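Local coordinates for aminotransferase, class III (Deinococcus radiodurans, PDB 3I4J), which probably transfers amino groups between substrates with the help of pyridoxal phosphate, at residues P88-W93 and L274-V279; H113-E118 and Y280-G285; G34-L39 and G404-I409. The protein carries 1 engineered substitution. All blocks are in the same frame, centred on the assembly; numbering follows the deposited sequence.

In the fold
From the N terminus, the chain enters contact 3 at 34-39, and this loop closes only near the C terminus, at 404-409. Contacts 1 and 2 both lie within that span. They cross: 88-93 and then 113-118 come first, and their partners 274-279 and 280-285 follow, one directly after the other, from the end of strand 271-275 through helix 277-284. Contact 1 joins strand 91-95, outermost within this chain, to strand 271-275, and contact 2 joins the end of helix 98-115 to that of helix 277-284; they touch through Arg-91 and Tyr-280. Contact 3, centred about 29 Å from contact 1, lies across the chain's centre and ties an N-terminal loop to the region before helix 411-428.

Contact 1 (P88-W93 and L274-V279); sequences PTFRFW and LAAPQV
Ala-276 CA stands over the middle of the Phe-90 ring, 3.5 Å from its centroid and 7° off the ring normal, a CH-pi contact. Ala-276 CB meets the far end of the ring, 3.6 Å from Phe-90 CZ, and Leu-274 O lies in the ring plane at its edge. With CG anti to the carbonyl carbon (chi1 -77°), the ring lies flat against the Ala-276 backbone. An alanine at Phe-90 keeps CB but would probably open a gap under Ala-276, leaving its CA and CB without the ring they rest on. Two residues along, in the non-hydrogen-bonded pair of Phe-92 and Leu-274, Leu-274 CD2 packs 3.7 Å from Phe-92 CB. At the other end Thr-89 OG1 sits 3.3 Å from Pro-277 CG, the side chains crossing at about a right angle. The polar edge is an antiparallel hydrogen-bonded pair: Arg-91 N reaches Ala-275 O and Ala-275 N returns to Arg-91 O, both at 2.8 Å. The Arg-91 guanidinium reaches Val-4 O of the second subunit. Strand 91-95 is outermost within the chain in the seven-stranded mixed sheet of the aminotransferase fold; Phe-92 faces helix 72-84, Ala-275 helix 98-115, and N-cap Ala-276 leads into helix 277-284.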
ATOM      1  N   PRO C  88       1.663  12.026  22.898  1.00 23.61           N
ATOM      2  CA  PRO C  88       2.757  12.943  22.559  1.00 24.13           C
ATOM      3  C   PRO C  88       4.192  12.423  22.494  1.00 23.90           C
ATOM      4  O   PRO C  88       5.010  12.980  21.764  1.00 25.23           O
ATOM      5  CB  PRO C  88       2.588  14.072  23.579  1.00 23.89           C
ATOM      6  CG  PRO C  88       2.012  13.366  24.769  1.00 23.57           C
ATOM      7  CD  PRO C  88       0.977  12.475  24.124  1.00 24.80           C
ATOM      8  N   THR C  89       4.506  11.369  23.236  1.00 21.63           N
ATOM      9  CA  THR C  89       5.860  10.824  23.237  1.00 23.31           C
ATOM     10  C   THR C  89       6.046   9.627  22.310  1.00 22.50           C
ATOM     11  O   THR C  89       7.161   9.138  22.146  1.00 23.37           O
ATOM     12  CB  THR C  89       6.279  10.361  24.646  1.00 23.98           C
ATOM     13  OG1 THR C  89       5.460   9.252  25.039  1.00 24.68           O
ATOM     14  CG2 THR C  89       6.115  11.486  25.658  1.00 25.25           C
ATOM     15  N   PHE C  90       4.960   9.153  21.706  1.00 22.07           N
ATOM     16  CA  PHE C  90       5.034   7.988  20.830  1.00 22.22           C
ATOM     17  C   PHE C  90       5.714   8.238  19.484  1.00 23.06           C
ATOM     18  O   PHE C  90       5.743   9.368  18.982  1.00 24.06           O
ATOM     19  CB  PHE C  90       3.627   7.410  20.611  1.00 22.19           C
ATOM     20  CG  PHE C  90       3.115   6.602  21.776  1.00 21.81           C
ATOM     21  CD1 PHE C  90       3.268   7.061  23.083  1.00 23.61           C
ATOM     22  CD2 PHE C  90       2.463   5.391  21.565  1.00 21.69           C
ATOM     23  CE1 PHE C  90       2.777   6.322  24.162  1.00 22.03           C
ATOM     24  CE2 PHE C  90       1.966   4.644  22.632  1.00 22.26           C
ATOM     25  CZ  PHE C  90       2.123   5.111  23.935  1.00 23.81           C
ATOM     26  N   ARG C  91       6.253   7.160  18.918  1.00 21.89           N
ATOM     27  CA  ARG C  91       6.967   7.190  17.643  1.00 20.68           C
ATOM     28  C   ARG C  91       6.087   6.695  16.505  1.00 19.83           C
ATOM     29  O   ARG C  91       5.503   5.619  16.590  1.00 19.14           O
ATOM     30  CB  ARG C  91       8.215   6.322  17.739  1.00 20.33           C
ATOM     31  CG  ARG C  91       9.252   6.849  18.719  1.00 25.09           C
ATOM     32  CD  ARG C  91      10.072   7.979  18.103  1.00 27.12           C
ATOM     33  NE  ARG C  91      11.101   8.457  19.019  1.00 29.82           N
ATOM     34  CZ  ARG C  91      12.221   9.065  18.636  1.00 30.54           C
ATOM     35  NH1 ARG C  91      12.468   9.269  17.346  1.00 25.41           N
ATOM     36  NH2 ARG C  91      13.093   9.472  19.545  1.00 31.55           N
ATOM     37  N   PHE C  92       6.032   7.484  15.436  1.00 19.61           N
ATOM     38  CA  PHE C  92       5.208   7.197  14.270  1.00 19.80           C
ATOM     39  C   PHE C  92       5.935   6.461  13.147  1.00 20.05           C
ATOM     40  O   PHE C  92       6.920   6.950  12.592  1.00 21.39           O
ATOM     41  CB  PHE C  92       4.626   8.512  13.732  1.00 19.77           C
ATOM     42  CG  PHE C  92       3.732   8.344  12.530  1.00 21.58           C
ATOM     43  CD1 PHE C  92       2.619   7.502  12.581  1.00 18.35           C
ATOM     44  CD2 PHE C  92       3.996   9.034  11.349  1.00 20.31           C
ATOM     45  CE1 PHE C  92       1.787   7.354  11.473  1.00 19.62           C
ATOM     46  CE2 PHE C  92       3.167   8.892  10.238  1.00 21.12           C
ATOM     47  CZ  PHE C  92       2.061   8.049  10.301  1.00 19.12           C
ATOM     48  N   TRP C  93       5.426   5.279  12.824  1.00 17.98           N
ATOM     49  CA  TRP C  93       5.958   4.447  11.754  1.00 20.59           C
ATOM     50  C   TRP C  93       4.930   4.563  10.627  1.00 20.34           C
ATOM     51  O   TRP C  93       3.840   3.992  10.705  1.00 19.18           O
ATOM     52  CB  TRP C  93       6.079   2.998  12.231  1.00 20.95           C
ATOM     53  CG  TRP C  93       6.397   2.013  11.139  1.00 22.19           C
ATOM     54  CD1 TRP C  93       5.592   1.007  10.680  1.00 22.29           C
ATOM     55  CD2 TRP C  93       7.610   1.931  10.385  1.00 25.59           C
ATOM     56  NE1 TRP C  93       6.231   0.301   9.688  1.00 22.01           N
ATOM     57  CE2 TRP C  93       7.472   0.848   9.486  1.00 25.57           C
ATOM     58  CE3 TRP C  93       8.806   2.667  10.384  1.00 28.54           C
ATOM     59  CZ2 TRP C  93       8.486   0.480   8.593  1.00 30.02           C
ATOM     60  CZ3 TRP C  93       9.816   2.300   9.495  1.00 30.83           C
ATOM     61  CH2 TRP C  93       9.647   1.215   8.611  1.00 30.60           C
ATOM     62  N   LEU C 274       1.727   4.058  16.047  1.00 18.64           N
ATOM     63  CA  LEU C 274       2.383   4.914  17.029  1.00 19.14           C
ATOM     64  C   LEU C 274       2.818   3.954  18.117  1.00 17.72           C
ATOM     65  O   LEU C 274       1.991   3.225  18.669  1.00 20.23           O
ATOM     66  CB  LEU C 274       1.409   5.954  17.594  1.00 18.00           C
ATOM     67  CG  LEU C 274       1.076   7.147  16.691  1.00 18.35           C
ATOM     68  CD1 LEU C 274      -0.110   7.916  17.272  1.00 20.63           C
ATOM     69  CD2 LEU C 274       2.305   8.053  16.563  1.00 21.64           C
ATOM     70  N   ALA C 275       4.118   3.929  18.396  1.00 18.95           N
ATOM     71  CA  ALA C 275       4.667   3.034  19.407  1.00 18.92           C
ATOM     72  C   ALA C 275       5.194   3.787  20.619  1.00 20.16           C
ATOM     73  O   ALA C 275       5.776   4.864  20.493  1.00 20.08           O
ATOM     74  CB  ALA C 275       5.778   2.187  18.800  1.00 21.36           C
ATOM     75  N   ALA C 276       4.992   3.207  21.797  1.00 21.47           N
ATOM     76  CA  ALA C 276       5.460   3.816  23.035  1.00 22.00           C
ATOM     77  C   ALA C 276       6.983   3.926  22.969  1.00 22.55           C
ATOM     78  O   ALA C 276       7.645   3.061  22.398  1.00 20.81           O
ATOM     79  CB  ALA C 276       5.046   2.951  24.221  1.00 21.93           C
ATOM     80  N   PRO C 277       7.558   4.993  23.558  1.00 23.73           N
ATOM     81  CA  PRO C 277       9.013   5.214  23.564  1.00 25.99           C
ATOM     82  C   PRO C 277       9.804   3.969  23.964  1.00 26.42           C
ATOM     83  O   PRO C 277      10.818   3.642  23.350  1.00 27.77           O
ATOM     84  CB  PRO C 277       9.188   6.343  24.577  1.00 26.33           C
ATOM     85  CG  PRO C 277       7.942   7.118  24.434  1.00 25.32           C
ATOM     86  CD  PRO C 277       6.871   6.048  24.324  1.00 24.82           C
ATOM     87  N   GLN C 278       9.333   3.286  25.000  1.00 27.61           N
ATOM     88  CA  GLN C 278       9.971   2.070  25.503  1.00 29.46           C
ATOM     89  C   GLN C 278      10.122   1.015  24.407  1.00 27.74           C
ATOM     90  O   GLN C 278      11.167   0.380  24.275  1.00 29.20           O
ATOM     91  CB  GLN C 278       9.133   1.498  26.652  1.00 33.84           C
ATOM     92  CG  GLN C 278       9.416   0.050  27.012  1.00 40.25           C
ATOM     93  CD  GLN C 278      10.687  -0.126  27.811  1.00 43.10           C
ATOM     94  OE1 GLN C 278      11.786   0.149  27.325  1.00 45.77           O
ATOM     95  NE2 GLN C 278      10.545  -0.585  29.050  1.00 44.35           N
ATOM     96  N   VAL C 279       9.064   0.824  23.629  1.00 25.90           N
ATOM     97  CA  VAL C 279       9.086  -0.157  22.555  1.00 23.43           C
ATOM     98  C   VAL C 279      10.041   0.283  21.443  1.00 22.43           C
ATOM     99  O   VAL C 279      10.843  -0.512  20.953  1.00 23.14           O
ATOM    100  CB  VAL C 279       7.675  -0.364  21.981  1.00 23.82           C
ATOM    101  CG1 VAL C 279       7.722  -1.338  20.812  1.00 25.03           C
ATOM    102  CG2 VAL C 279       6.749  -0.891  23.081  1.00 24.11           C
TER

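Contact 2 (H113-E118 and Y280-G285); sequences HVERGE and YETVMG
Thr-282 is turned with OG1 beside its backbone N (chi1 -67°), which swings the CG2 methyl toward Glu-115, while the Glu-115 chain bends at chi2 (-65°) and runs along the Thr-282 carbonyl. Two helix C-termini meet here in a small surface contact that buries 169 Å². Helix 98-115 finishes in a Schellman motif: Gly-117 takes a positive phi, and Glu-118 N bonds back to His-113 O at 2.8 Å. Helix 277-284 ends at Gly-285, whose N still bonds to Glu-281 O.

The touching is apolar, methyl against methylene, with Thr-282 CG2 3.5 Å from Glu-115 CB. Glu-115 CG follows, 3.7 Å from Thr-282 O. Further out, the carboxylate brings Glu-115 OE1 no nearer than 3.8 Å to Gly-285 O. The polar ends find their partners within their own helices: Glu-115 OE2 bonds to Gln-111, and Thr-282 OG1 to the Gln-278 carbonyl a turn earlier, which helps fix the methyl's direction. Val-283 points away from 113-118 and packs on Leu-108 and Gln-111, farther up helix 98-115. Tyr-280 and Met-284 pack on the second subunit. At the outer end of the contact Arg-116 adds its aliphatic stem, its CG 3.9 Å from Thr-282 CG2.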
ATOM      1  N   HIS C 113      10.097  -8.382  22.440  1.00 22.08           N
ATOM      2  CA  HIS C 113      10.440  -9.422  23.404  1.00 23.48           C
ATOM      3  C   HIS C 113      11.740 -10.143  23.085  1.00 24.26           C
ATOM      4  O   HIS C 113      12.474 -10.546  23.992  1.00 23.89           O
ATOM      5  CB  HIS C 113       9.277 -10.403  23.523  1.00 22.47           C
ATOM      6  CG  HIS C 113       8.057  -9.782  24.123  1.00 23.37           C
ATOM      7  ND1 HIS C 113       6.835  -9.764  23.486  1.00 24.45           N
ATOM      8  CD2 HIS C 113       7.894  -9.084  25.273  1.00 21.48           C
ATOM      9  CE1 HIS C 113       5.973  -9.078  24.217  1.00 21.96           C
ATOM     10  NE2 HIS C 113       6.590  -8.655  25.305  1.00 25.78           N
ATOM     11  N   VAL C 114      12.032 -10.304  21.799  1.00 22.59           N
ATOM     12  CA  VAL C 114      13.267 -10.961  21.393  1.00 24.34           C
ATOM     13  C   VAL C 114      14.475 -10.113  21.799  1.00 24.13           C
ATOM     14  O   VAL C 114      15.488 -10.641  22.272  1.00 25.08           O
ATOM     15  CB  VAL C 114      13.295 -11.196  19.864  1.00 23.25           C
ATOM     16  CG1 VAL C 114      14.706 -11.567  19.418  1.00 26.46           C
ATOM     17  CG2 VAL C 114      12.322 -12.313  19.497  1.00 24.22           C
ATOM     18  N   GLU C 115      14.361  -8.800  21.628  1.00 24.29           N
ATOM     19  CA  GLU C 115      15.444  -7.884  21.977  1.00 26.89           C
ATOM     20  C   GLU C 115      15.711  -7.901  23.477  1.00 27.88           C
ATOM     21  O   GLU C 115      16.847  -7.704  23.916  1.00 27.51           O
ATOM     22  CB  GLU C 115      15.097  -6.452  21.564  1.00 27.92           C
ATOM     23  CG  GLU C 115      14.971  -6.210  20.064  1.00 30.31           C
ATOM     24  CD  GLU C 115      16.279  -6.398  19.320  1.00 34.07           C
ATOM     25  OE1 GLU C 115      17.346  -6.350  19.970  1.00 31.44           O
ATOM     26  OE2 GLU C 115      16.241  -6.582  18.079  1.00 33.65           O
ATOM     27  N   ARG C 116      14.660  -8.127  24.257  1.00 26.92           N
ATOM     28  CA  ARG C 116      14.775  -8.154  25.712  1.00 27.07           C
ATOM     29  C   ARG C 116      15.213  -9.510  26.255  1.00 27.25           C
ATOM     30  O   ARG C 116      15.270  -9.710  27.471  1.00 27.07           O
ATOM     31  CB  ARG C 116      13.441  -7.752  26.353  1.00 27.15           C
ATOM     32  CG  ARG C 116      12.974  -6.351  26.001  1.00 29.73           C
ATOM     33  CD  ARG C 116      11.632  -6.074  26.647  1.00 32.63           C
ATOM     34  NE  ARG C 116      11.742  -6.129  28.100  1.00 37.94           N
ATOM     35  CZ  ARG C 116      10.711  -6.211  28.929  1.00 40.39           C
ATOM     36  NH1 ARG C 116       9.475  -6.248  28.449  1.00 44.81           N
ATOM     37  NH2 ARG C 116      10.915  -6.261  30.237  1.00 38.35           N
ATOM     38  N   GLY C 117      15.511 -10.441  25.357  1.00 26.34           N
ATOM     39  CA  GLY C 117      15.956 -11.759  25.774  1.00 27.85           C
ATOM     40  C   GLY C 117      14.850 -12.703  26.206  1.00 28.20           C
ATOM     41  O   GLY C 117      15.079 -13.613  27.006  1.00 27.22           O
ATOM     42  N   GLU C 118      13.649 -12.488  25.681  1.00 27.29           N
ATOM     43  CA  GLU C 118      12.507 -13.334  26.007  1.00 26.93           C
ATOM     44  C   GLU C 118      11.861 -13.863  24.728  1.00 26.72           C
ATOM     45  O   GLU C 118      10.710 -13.549  24.417  1.00 25.32           O
ATOM     46  CB  GLU C 118      11.494 -12.548  26.846  1.00 28.42           C
ATOM     47  CG  GLU C 118      11.962 -12.333  28.288  1.00 30.06           C
ATOM     48  CD  GLU C 118      11.026 -11.465  29.122  1.00 31.90           C
ATOM     49  OE1 GLU C 118       9.829 -11.355  28.786  1.00 32.46           O
ATOM     50  OE2 GLU C 118      11.492 -10.899  30.133  1.00 34.91           O
ATOM     51  N   TYR C 280       9.955   1.551  21.055  1.00 22.85           N
ATOM     52  CA  TYR C 280      10.825   2.096  20.010  1.00 24.32           C
ATOM     53  C   TYR C 280      12.300   1.970  20.399  1.00 24.20           C
ATOM     54  O   TYR C 280      13.119   1.472  19.626  1.00 23.72           O
ATOM     55  CB  TYR C 280      10.495   3.573  19.765  1.00 22.00           C
ATOM     56  CG  TYR C 280      11.445   4.276  18.818  1.00 24.54           C
ATOM     57  CD1 TYR C 280      11.527   3.904  17.476  1.00 25.85           C
ATOM     58  CD2 TYR C 280      12.259   5.320  19.264  1.00 25.54           C
ATOM     59  CE1 TYR C 280      12.396   4.551  16.597  1.00 25.97           C
ATOM     60  CE2 TYR C 280      13.135   5.973  18.394  1.00 24.74           C
ATOM     61  CZ  TYR C 280      13.197   5.582  17.063  1.00 26.78           C
ATOM     62  OH  TYR C 280      14.068   6.215  16.208  1.00 27.71           O
ATOM     63  N   GLU C 281      12.632   2.424  21.604  1.00 26.37           N
ATOM     64  CA  GLU C 281      14.012   2.374  22.088  1.00 27.47           C
ATOM     65  C   GLU C 281      14.567   0.951  22.162  1.00 26.97           C
ATOM     66  O   GLU C 281      15.757   0.729  21.930  1.00 26.83           O
ATOM     67  CB  GLU C 281      14.106   3.035  23.463  1.00 30.57           C
ATOM     68  CG  GLU C 281      13.777   4.516  23.465  1.00 37.86           C
ATOM     69  CD  GLU C 281      13.658   5.079  24.871  1.00 42.58           C
ATOM     70  OE1 GLU C 281      14.523   4.752  25.714  1.00 46.01           O
ATOM     71  OE2 GLU C 281      12.709   5.851  25.130  1.00 45.22           O
ATOM     72  N   THR C 282      13.711  -0.013  22.486  1.00 26.28           N
ATOM     73  CA  THR C 282      14.131  -1.408  22.578  1.00 26.49           C
ATOM     74  C   THR C 282      14.520  -1.954  21.206  1.00 27.95           C
ATOM     75  O   THR C 282      15.527  -2.653  21.062  1.00 27.11           O
ATOM     76  CB  THR C 282      13.002  -2.289  23.163  1.00 27.10           C
ATOM     77  OG1 THR C 282      12.776  -1.922  24.529  1.00 27.66           O
ATOM     78  CG2 THR C 282      13.365  -3.765  23.090  1.00 26.24           C
ATOM     79  N   VAL C 283      13.723  -1.626  20.197  1.00 28.45           N
ATOM     80  CA  VAL C 283      13.997  -2.093  18.846  1.00 31.29           C
ATOM     81  C   VAL C 283      15.181  -1.350  18.216  1.00 32.46           C
ATOM     82  O   VAL C 283      15.944  -1.936  17.449  1.00 33.77           O
ATOM     83  CB  VAL C 283      12.732  -1.967  17.943  1.00 31.90           C
ATOM     84  CG1 VAL C 283      12.245  -0.537  17.913  1.00 35.02           C
ATOM     85  CG2 VAL C 283      13.043  -2.443  16.540  1.00 35.31           C
ATOM     86  N   MET C 284      15.346  -0.070  18.545  1.00 32.42           N
ATOM     87  CA  MET C 284      16.463   0.701  17.997  1.00 33.81           C
ATOM     88  C   MET C 284      17.787   0.174  18.543  1.00 36.73           C
ATOM     89  O   MET C 284      18.810   0.211  17.860  1.00 36.84           O
ATOM     90  CB  MET C 284      16.322   2.189  18.332  1.00 31.80           C
ATOM     91  CG  MET C 284      15.251   2.918  17.527  1.00 30.91           C
ATOM     92  SD  MET C 284      15.512   2.866  15.719  1.00 26.27           S
ATOM     93  CE  MET C 284      14.384   1.542  15.255  1.00 31.12           C
ATOM     94  N   GLY C 285      17.759  -0.322  19.777  1.00 38.92           N
ATOM     95  CA  GLY C 285      18.962  -0.865  20.380  1.00 41.44           C
ATOM     96  C   GLY C 285      19.313  -2.203  19.757  1.00 43.94           C
ATOM     97  O   GLY C 285      18.497  -2.804  19.051  1.00 43.59           O
TER

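Contact 3 (G34-L39 and G404-I409); sequences GSSGAL and GPPLSI
Gly-34 opens the walk with its carbonyl: its O accepts the N-H of Gly-404 at 2.9 Å, in the carbonyl plane and with 156° at the hydrogen. The same oxygen lies 3.4 Å from Pro-405 CD. Ser-35 turns its side chain away and uses OG within its own segment, giving a 2.8 Å bond to Gly-37 O from above the carbonyl plane. Ser-36 reaches across: OG, beside the backbone N (chi1 -53°), donates to Gly-404 O at 2.7 Å and sits 3.4 Å from Pro-406 CD. Gly-404 is thus gripped at both its N and its O, each by a different residue of 34-39. Gly-37 takes a positive phi, Lys-261 reaches Ala-38 O, and Leu-39 N bonds back to Ser-35 O. Leu-39 CD1 then comes 4.2 Å from Gly-404 O. Arg-239 bonds to Pro-405 O and weakly to Ser-36 OG. This is a buried loop-to-loop clasp beside the subunit interface, joining an N-terminal loop to the one that leaves strand 400-403 for helix 411-428; Pro-405 packs on that helix and on helix 318-339, and Ser-35 and Ala-38 pack against the second subunit.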
ATOM      1  N   GLY C  34     -23.021   7.359   2.908  1.00 22.86           N
ATOM      2  CA  GLY C  34     -23.343   6.950   4.267  1.00 23.16           C
ATOM      3  C   GLY C  34     -22.281   6.173   5.022  1.00 23.45           C
ATOM      4  O   GLY C  34     -22.344   6.081   6.246  1.00 24.90           O
ATOM      5  N   SER C  35     -21.311   5.611   4.309  1.00 21.71           N
ATOM      6  CA  SER C  35     -20.244   4.848   4.950  1.00 21.87           C
ATOM      7  C   SER C  35     -18.864   5.424   4.631  1.00 21.29           C
ATOM      8  O   SER C  35     -17.848   4.752   4.833  1.00 20.39           O
ATOM      9  CB  SER C  35     -20.302   3.389   4.502  1.00 23.33           C
ATOM     10  OG  SER C  35     -20.158   3.299   3.097  1.00 25.22           O
ATOM     11  N   SER C  36     -18.833   6.664   4.140  1.00 21.24           N
ATOM     12  CA  SER C  36     -17.577   7.334   3.787  1.00 21.51           C
ATOM     13  C   SER C  36     -16.743   6.383   2.934  1.00 21.87           C
ATOM     14  O   SER C  36     -15.534   6.243   3.138  1.00 20.17           O
ATOM     15  CB  SER C  36     -16.793   7.698   5.051  1.00 23.00           C
ATOM     16  OG  SER C  36     -17.589   8.441   5.960  1.00 22.68           O
ATOM     17  N   GLY C  37     -17.395   5.749   1.966  1.00 21.86           N
ATOM     18  CA  GLY C  37     -16.711   4.780   1.133  1.00 23.92           C
ATOM     19  C   GLY C  37     -16.675   3.515   1.977  1.00 26.81           C
ATOM     20  O   GLY C  37     -17.648   2.759   2.033  1.00 28.52           O
ATOM     21  N   ALA C  38     -15.548   3.293   2.642  1.00 25.28           N
ATOM     22  CA  ALA C  38     -15.379   2.142   3.526  1.00 25.11           C
ATOM     23  C   ALA C  38     -14.795   2.719   4.811  1.00 23.94           C
ATOM     24  O   ALA C  38     -13.746   2.279   5.286  1.00 25.42           O
ATOM     25  CB  ALA C  38     -14.415   1.131   2.904  1.00 24.47           C
ATOM     26  N   LEU C  39     -15.498   3.709   5.358  1.00 24.27           N
ATOM     27  CA  LEU C  39     -15.086   4.422   6.562  1.00 24.55           C
ATOM     28  C   LEU C  39     -13.699   5.015   6.348  1.00 24.26           C
ATOM     29  O   LEU C  39     -12.822   4.942   7.208  1.00 24.72           O
ATOM     30  CB  LEU C  39     -15.119   3.500   7.789  1.00 26.27           C
ATOM     31  CG  LEU C  39     -16.495   3.467   8.467  1.00 27.66           C
ATOM     32  CD1 LEU C  39     -17.540   2.877   7.533  1.00 29.73           C
ATOM     33  CD2 LEU C  39     -16.408   2.649   9.735  1.00 32.43           C
ATOM     34  N   GLY C 404     -21.405   4.908   8.690  1.00 21.23           N
ATOM     35  CA  GLY C 404     -20.412   5.838   9.178  1.00 21.71           C
ATOM     36  C   GLY C 404     -20.106   6.893   8.139  1.00 20.47           C
ATOM     37  O   GLY C 404     -19.142   6.766   7.387  1.00 21.21           O
ATOM     38  N   PRO C 405     -20.924   7.950   8.072  1.00 22.22           N
ATOM     39  CA  PRO C 405     -20.726   9.034   7.111  1.00 21.87           C
ATOM     40  C   PRO C 405     -19.561   9.922   7.547  1.00 21.49           C
ATOM     41  O   PRO C 405     -19.011   9.750   8.638  1.00 21.34           O
ATOM     42  CB  PRO C 405     -22.066   9.766   7.151  1.00 22.87           C
ATOM     43  CG  PRO C 405     -22.460   9.627   8.602  1.00 22.87           C
ATOM     44  CD  PRO C 405     -22.134   8.176   8.888  1.00 22.12           C
ATOM     45  N   PRO C 406     -19.158  10.876   6.694  1.00 21.72           N
ATOM     46  CA  PRO C 406     -18.051  11.776   7.027  1.00 21.18           C
ATOM     47  C   PRO C 406     -18.320  12.534   8.325  1.00 22.15           C
ATOM     48  O   PRO C 406     -19.456  12.928   8.599  1.00 23.90           O
ATOM     49  CB  PRO C 406     -17.991  12.706   5.819  1.00 21.68           C
ATOM     50  CG  PRO C 406     -18.418  11.809   4.696  1.00 21.22           C
ATOM     51  CD  PRO C 406     -19.594  11.070   5.299  1.00 21.60           C
ATOM     52  N   LEU C 407     -17.269  12.735   9.115  1.00 23.29           N
ATOM     53  CA  LEU C 407     -17.373  13.437  10.389  1.00 23.51           C
ATOM     54  C   LEU C 407     -17.868  14.870  10.218  1.00 25.03           C
ATOM     55  O   LEU C 407     -18.302  15.508  11.178  1.00 24.86           O
ATOM     56  CB  LEU C 407     -16.009  13.430  11.086  1.00 25.41           C
ATOM     57  CG  LEU C 407     -15.640  12.173  11.884  1.00 28.35           C
ATOM     58  CD1 LEU C 407     -16.079  10.928  11.148  1.00 27.36           C
ATOM     59  CD2 LEU C 407     -14.142  12.158  12.169  1.00 25.10           C
ATOM     60  N   SER C 408     -17.798  15.358   8.985  1.00 24.20           N
ATOM     61  CA  SER C 408     -18.232  16.709   8.638  1.00 24.60           C
ATOM     62  C   SER C 408     -19.701  16.785   8.208  1.00 25.05           C
ATOM     63  O   SER C 408     -20.188  17.850   7.824  1.00 24.87           O
ATOM     64  CB  SER C 408     -17.341  17.237   7.512  1.00 25.14           C
ATOM     65  OG  SER C 408     -17.206  16.249   6.502  1.00 26.30           O
ATOM     66  N   ILE C 409     -20.410  15.663   8.267  1.00 25.10           N
ATOM     67  CA  ILE C 409     -21.817  15.632   7.867  1.00 25.07           C
ATOM     68  C   ILE C 409     -22.636  16.592   8.732  1.00 24.93           C
ATOM     69  O   ILE C 409     -22.364  16.740   9.923  1.00 25.68           O
ATOM     70  CB  ILE C 409     -22.387  14.201   7.987  1.00 24.64           C
ATOM     71  CG1 ILE C 409     -23.799  14.146   7.406  1.00 23.74           C
ATOM     72  CG2 ILE C 409     -22.379  13.752   9.448  1.00 24.92           C
ATOM     73  CD1 ILE C 409     -24.321  12.732   7.241  1.00 25.27           C
TER